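Local coordinates for protein dihydroorotase (Agrobacterium tumefaciens, PDB 2OGJ) that hydrolyses acetyl-(R)-mandelate and, less efficiently, acetyl glycolate in vitro, as a zinc-dependent esterase of the amidohydrolase superfamily with a TIM-barrel fold, at residues 204-209 / 228-233; 263-268 / 299-304. All blocks are in the same frame, centred on the assembly; numbering follows the deposited sequence.

Interaction 1 (204-209 / 228-233). With ZN (zinc ion), chain H.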
loop_
_atom_site.group_PDB
_atom_site.type_symbol
_atom_site.label_atom_id
_atom_site.label_comp_id
_atom_site.label_asym_id
_atom_site.label_seq_id
_atom_site.Cartn_x
_atom_site.Cartn_y
_atom_site.Cartn_z
ATOM N N PRO A 204 4.947 17.819 -26.291
ATOM C CA PRO A 204 5.900 16.710 -26.239
ATOM C C PRO A 204 6.142 16.170 -24.840
ATOM O O PRO A 204 5.866 16.839 -23.855
ATOM C CB PRO A 204 7.152 17.307 -26.860
ATOM C CG PRO A 204 7.054 18.737 -26.448
ATOM C CD PRO A 204 5.616 19.059 -26.705
HETATM N N MSE A 205 6.678 14.960 -24.765
HETATM C CA MSE A 205 6.940 14.317 -23.486
HETATM C C MSE A 205 8.410 13.916 -23.334
HETATM O O MSE A 205 8.962 13.233 -24.193
HETATM C CB MSE A 205 6.053 13.072 -23.355
HETATM C CG MSE A 205 6.020 12.467 -21.963
HETATM SE SE MSE A 205 5.062 10.955 -21.901
HETATM C CE MSE A 205 5.551 10.337 -20.353
HETATM N N MSE A 206 9.048 14.351 -22.249
HETATM C CA MSE A 206 10.451 14.000 -22.008
HETATM C C MSE A 206 10.477 12.901 -20.964
HETATM O O MSE A 206 9.990 13.089 -19.845
HETATM C CB MSE A 206 11.267 15.213 -21.512
HETATM C CG MSE A 206 12.727 14.876 -21.107
HETATM SE SE MSE A 206 13.800 16.276 -20.652
HETATM C CE MSE A 206 13.677 16.194 -19.007
ATOM N N VAL A 207 11.034 11.746 -21.317
ATOM C CA VAL A 207 11.066 10.653 -20.361
ATOM C C VAL A 207 12.462 10.183 -19.979
ATOM O O VAL A 207 13.295 9.871 -20.823
ATOM C CB VAL A 207 10.249 9.450 -20.867
ATOM C CG1 VAL A 207 9.922 8.521 -19.714
ATOM C CG2 VAL A 207 8.971 9.935 -21.519
ATOM N N HIS A 208 12.690 10.136 -18.674
ATOM C CA HIS A 208 13.952 9.708 -18.089
ATOM C C HIS A 208 13.909 8.193 -17.925
ATOM O O HIS A 208 12.870 7.615 -17.588
ATOM C CB HIS A 208 14.174 10.496 -16.754
ATOM C CG HIS A 208 14.583 9.680 -15.557
ATOM N ND1 HIS A 208 15.391 10.197 -14.565
ATOM C CD2 HIS A 208 14.236 8.436 -15.138
ATOM C CE1 HIS A 208 15.526 9.311 -13.595
ATOM N NE2 HIS A 208 14.835 8.233 -13.918
ATOM N N VAL A 209 15.034 7.551 -18.212
ATOM C CA VAL A 209 15.132 6.110 -18.094
ATOM C C VAL A 209 16.274 5.754 -17.137
ATOM O O VAL A 209 17.317 6.400 -17.141
ATOM C CB VAL A 209 15.378 5.458 -19.479
ATOM C CG1 VAL A 209 14.332 5.940 -20.477
ATOM C CG2 VAL A 209 16.777 5.772 -19.966
ATOM N N VAL A 228 10.863 13.027 -26.210
ATOM C CA VAL A 228 12.275 13.020 -25.890
ATOM C C VAL A 228 12.624 11.988 -24.822
ATOM O O VAL A 228 11.895 11.826 -23.847
ATOM C CB VAL A 228 12.701 14.446 -25.383
ATOM C CG1 VAL A 228 14.204 14.499 -25.107
ATOM C CG2 VAL A 228 12.283 15.518 -26.400
ATOM N N VAL A 229 13.736 11.286 -25.015
ATOM C CA VAL A 229 14.205 10.316 -24.032
ATOM C C VAL A 229 15.512 10.909 -23.520
ATOM O O VAL A 229 16.493 11.032 -24.259
ATOM C CB VAL A 229 14.509 8.930 -24.653
ATOM C CG1 VAL A 229 15.289 8.082 -23.668
ATOM C CG2 VAL A 229 13.223 8.254 -25.104
ATOM N N THR A 230 15.525 11.303 -22.254
ATOM C CA THR A 230 16.728 11.862 -21.671
ATOM C C THR A 230 17.460 10.711 -20.978
ATOM O O THR A 230 16.829 9.763 -20.510
ATOM C CB THR A 230 16.391 13.016 -20.684
ATOM O OG1 THR A 230 17.605 13.662 -20.284
ATOM C CG2 THR A 230 15.642 12.492 -19.458
ATOM N N HIS A 231 18.789 10.814 -20.935
ATOM C CA HIS A 231 19.682 9.805 -20.371
ATOM C C HIS A 231 19.905 8.734 -21.443
ATOM O O HIS A 231 20.273 7.604 -21.146
ATOM C CB HIS A 231 19.084 9.171 -19.116
ATOM C CG HIS A 231 18.757 10.154 -18.032
ATOM N ND1 HIS A 231 19.444 11.340 -17.866
ATOM C CD2 HIS A 231 17.855 10.103 -17.024
ATOM C CE1 HIS A 231 18.983 11.976 -16.804
ATOM N NE2 HIS A 231 18.019 11.245 -16.275
ATOM N N CYS A 232 19.694 9.117 -22.697
ATOM C CA CYS A 232 19.809 8.209 -23.842
ATOM C C CYS A 232 21.045 7.318 -23.857
ATOM O O CYS A 232 20.976 6.166 -24.297
ATOM C CB CYS A 232 19.766 9.007 -25.148
ATOM S SG CYS A 232 21.208 10.034 -25.377
ATOM N N PHE A 233 22.172 7.849 -23.382
ATOM C CA PHE A 233 23.429 7.100 -23.384
ATOM C C PHE A 233 23.981 6.733 -22.025
ATOM O O PHE A 233 25.201 6.749 -21.818
ATOM C CB PHE A 233 24.496 7.867 -24.176
ATOM C CG PHE A 233 24.169 8.007 -25.630
ATOM C CD1 PHE A 233 23.356 7.072 -26.259
ATOM C CD2 PHE A 233 24.683 9.061 -26.375
ATOM C CE1 PHE A 233 23.058 7.184 -27.602
ATOM C CE2 PHE A 233 24.387 9.181 -27.738
ATOM C CZ PHE A 233 23.572 8.240 -28.348
HETATM ZN ZN ZN H . 16.574 12.244 -14.545
#
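Two neighbouring parallel strands of the TIM barrel meet here, and His208 and His231, on the C-terminal side of this strand pair, bind one zinc of the binuclear site. The strands and helix 216-222 form a beta-alpha-beta unit. Val228 N donates to Met205 O, and Val207 N to Val228 O at 2.7 Å. Thr230 N donates to Val207 O with a more bent N-H...O angle of 146°. Met206, His208, Val228 and Thr230 share one face of the sheet. Met206 CG lies there 4.1 Å from Thr230 CG2. That methyl also sits over the centre of the His231 ring. Val207 and Val229 point to the other face, against helix 216-222. Zinc is bound by His208 ND1 at 2.4 Å and by His231 NE2 at 2.5 Å. Carboxylated Lys175 completes the protein ligands of this zinc. The imidazole planes are turned 63° apart. His208 ND1 lies in the plane of the His231 ring, at its edge. Thr230 OG1 is anti to its own N (chi1 -172°) and hydrogen-bonds His77, a ligand of the other zinc, and Asp262. His208 ND1 and His231 NE2, 3.3 Å apart, both bind the zinc, so the metal and not a hydrogen bond brings them together.

Interaction 2 (263-268 / 299-304)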
loop_
_atom_site.group_PDB
_atom_site.type_symbol
_atom_site.label_atom_id
_atom_site.label_comp_id
_atom_site.label_asym_id
_atom_site.label_seq_id
_atom_site.Cartn_x
_atom_site.Cartn_y
_atom_site.Cartn_z
ATOM N N ILE A 263 21.053 13.589 -24.188
ATOM C CA ILE A 263 22.087 13.090 -23.286
ATOM C C ILE A 263 21.678 13.228 -21.831
ATOM O O ILE A 263 21.736 12.257 -21.078
ATOM C CB ILE A 263 23.471 13.797 -23.507
ATOM C CG1 ILE A 263 24.491 12.794 -24.053
ATOM C CG2 ILE A 263 24.066 14.254 -22.181
ATOM C CD1 ILE A 263 24.092 12.092 -25.314
ATOM N N GLY A 264 21.262 14.431 -21.439
ATOM C CA GLY A 264 20.865 14.663 -20.060
ATOM C C GLY A 264 21.884 14.089 -19.091
ATOM O O GLY A 264 21.535 13.347 -18.168
ATOM N N HIS A 265 23.155 14.418 -19.312
ATOM C CA HIS A 265 24.253 13.956 -18.452
ATOM C C HIS A 265 24.020 14.450 -17.009
ATOM O O HIS A 265 23.844 15.671 -16.768
ATOM C CB HIS A 265 25.575 14.519 -18.998
ATOM C CG HIS A 265 26.808 13.990 -18.322
ATOM N ND1 HIS A 265 28.005 13.829 -18.991
ATOM C CD2 HIS A 265 27.038 13.589 -17.050
ATOM C CE1 HIS A 265 28.915 13.348 -18.165
ATOM N NE2 HIS A 265 28.354 13.193 -16.980
ATOM N N GLY A 266 24.028 13.544 -16.035
ATOM C CA GLY A 266 23.800 14.043 -14.693
ATOM C C GLY A 266 24.225 13.261 -13.471
ATOM O O GLY A 266 23.450 13.146 -12.517
ATOM N N GLY A 267 25.444 12.738 -13.464
ATOM C CA GLY A 267 25.881 11.990 -12.298
ATOM C C GLY A 267 25.727 10.499 -12.499
ATOM O O GLY A 267 26.610 9.728 -12.123
ATOM N N ALA A 268 24.614 10.079 -13.090
ATOM C CA ALA A 268 24.412 8.661 -13.334
ATOM C C ALA A 268 23.987 8.322 -14.763
ATOM O O ALA A 268 23.957 7.153 -15.128
ATOM C CB ALA A 268 23.385 8.105 -12.343
ATOM N N PHE A 299 30.740 17.878 -9.324
ATOM C CA PHE A 299 31.589 16.818 -9.797
ATOM C C PHE A 299 31.383 16.267 -11.195
ATOM O O PHE A 299 32.076 16.678 -12.125
ATOM C CB PHE A 299 31.637 15.640 -8.824
ATOM C CG PHE A 299 32.323 14.428 -9.401
ATOM C CD1 PHE A 299 33.590 14.535 -9.961
ATOM C CD2 PHE A 299 31.685 13.196 -9.437
ATOM C CE1 PHE A 299 34.203 13.438 -10.545
ATOM C CE2 PHE A 299 32.297 12.095 -10.021
ATOM C CZ PHE A 299 33.556 12.219 -10.576
ATOM N N PRO A 300 30.425 15.349 -11.381
ATOM C CA PRO A 300 30.288 14.827 -12.749
ATOM C C PRO A 300 30.269 15.907 -13.845
ATOM O O PRO A 300 31.266 16.185 -14.506
ATOM C CB PRO A 300 28.974 14.033 -12.695
ATOM C CG PRO A 300 28.667 13.902 -11.206
ATOM C CD PRO A 300 29.181 15.172 -10.618
ATOM N N VAL A 301 29.096 16.502 -14.005
ATOM C CA VAL A 301 28.822 17.536 -14.992
ATOM C C VAL A 301 29.314 18.877 -14.507
ATOM O O VAL A 301 28.948 19.311 -13.420
ATOM C CB VAL A 301 27.308 17.681 -15.187
ATOM C CG1 VAL A 301 27.003 18.518 -16.404
ATOM C CG2 VAL A 301 26.686 16.329 -15.260
ATOM N N TRP A 302 30.139 19.563 -15.271
ATOM C CA TRP A 302 30.529 20.865 -14.762
ATOM C C TRP A 302 29.594 21.898 -15.390
ATOM O O TRP A 302 28.996 22.721 -14.705
ATOM C CB TRP A 302 31.998 21.152 -15.087
ATOM C CG TRP A 302 32.951 20.233 -14.356
ATOM C CD1 TRP A 302 32.873 19.835 -13.045
ATOM C CD2 TRP A 302 34.160 19.669 -14.870
ATOM N NE1 TRP A 302 33.959 19.071 -12.712
ATOM C CE2 TRP A 302 34.767 18.950 -13.812
ATOM C CE3 TRP A 302 34.793 19.700 -16.121
ATOM C CZ2 TRP A 302 35.979 18.270 -13.969
ATOM C CZ3 TRP A 302 35.998 19.026 -16.276
ATOM C CH2 TRP A 302 36.576 18.319 -15.201
ATOM N N ASP A 303 29.436 21.808 -16.702
ATOM C CA ASP A 303 28.594 22.731 -17.420
ATOM C C ASP A 303 28.349 22.189 -18.817
ATOM O O ASP A 303 28.934 21.185 -19.204
ATOM C CB ASP A 303 29.279 24.089 -17.483
ATOM C CG ASP A 303 30.754 23.985 -17.873
ATOM O OD1 ASP A 303 31.529 24.847 -17.419
ATOM O OD2 ASP A 303 31.145 23.063 -18.629
ATOM N N LEU A 304 27.475 22.854 -19.562
ATOM C CA LEU A 304 27.142 22.438 -20.915
ATOM C C LEU A 304 28.377 22.338 -21.818
ATOM O O LEU A 304 28.506 21.393 -22.609
ATOM C CB LEU A 304 26.137 23.418 -21.520
ATOM C CG LEU A 304 25.490 22.944 -22.811
ATOM C CD1 LEU A 304 24.696 21.682 -22.493
ATOM C CD2 LEU A 304 24.595 24.031 -23.412
#
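The side chains of His265 and Val301 run alongside each other, pointing opposite ways, where two loops of the TIM barrel pack together. Segment 263-268 belongs to the loop after barrel strand 260-262. Segment 299-304 leads into helix 304-313. The His265 ring extends from its loop with CG anti to the backbone N (chi1 -173°). This brings CD2 to 3.3 Å from Val301 CG2. The methyl approaches the ring obliquely. The same CG2 lies near His265 O, so this one branch of Val301 meets both the ring and the backbone of the histidine. CG1 of Val301 is anti to the backbone N, which leaves CG2 beside that N and facing His265. Val301 CG2 also comes within 3.7 Å of Gly266 CA. Pro300 meets the next part of the loop through its ring. Its CB also lies obliquely to the His265 ring, 4.4 Å from NE2. The contact is mainly van der Waals packing. Outside the two segments, Phe270 packs its ring near that of His265, with the planes about 30° apart. Asp303 is the N-cap of helix 304-313, and its OD2 bonds Thr306 OG1. Gly267 has backbone angles (phi 98°) at which a beta carbon would collide with the carbonyl O of Gly266. The CG of Pro300 lies against this glycine, 3.6 Å from Gly267 CA.

In the fold
Interactions 1 and 2 follow one another along the chain, with centres about 15 Å apart. They meet beside the binuclear zinc site. His231 ND1 forms a weak hydrogen bond with Gly264 O at 2.9 Å, so the loop of interaction 2 touches a zinc ligand of interaction 1 on the ring nitrogen that does not bind the metal. Thr230 OG1 also packs against Gly264 CA. Farther from the metals, Phe233 CD2 lies 3.3 Å from Ile263 CD1. At nearest atoms Gly266 of interaction 2 is about 4 Å from the side chain of Asp291, a ligand of the other zinc, and about 7 Å from a zinc ion.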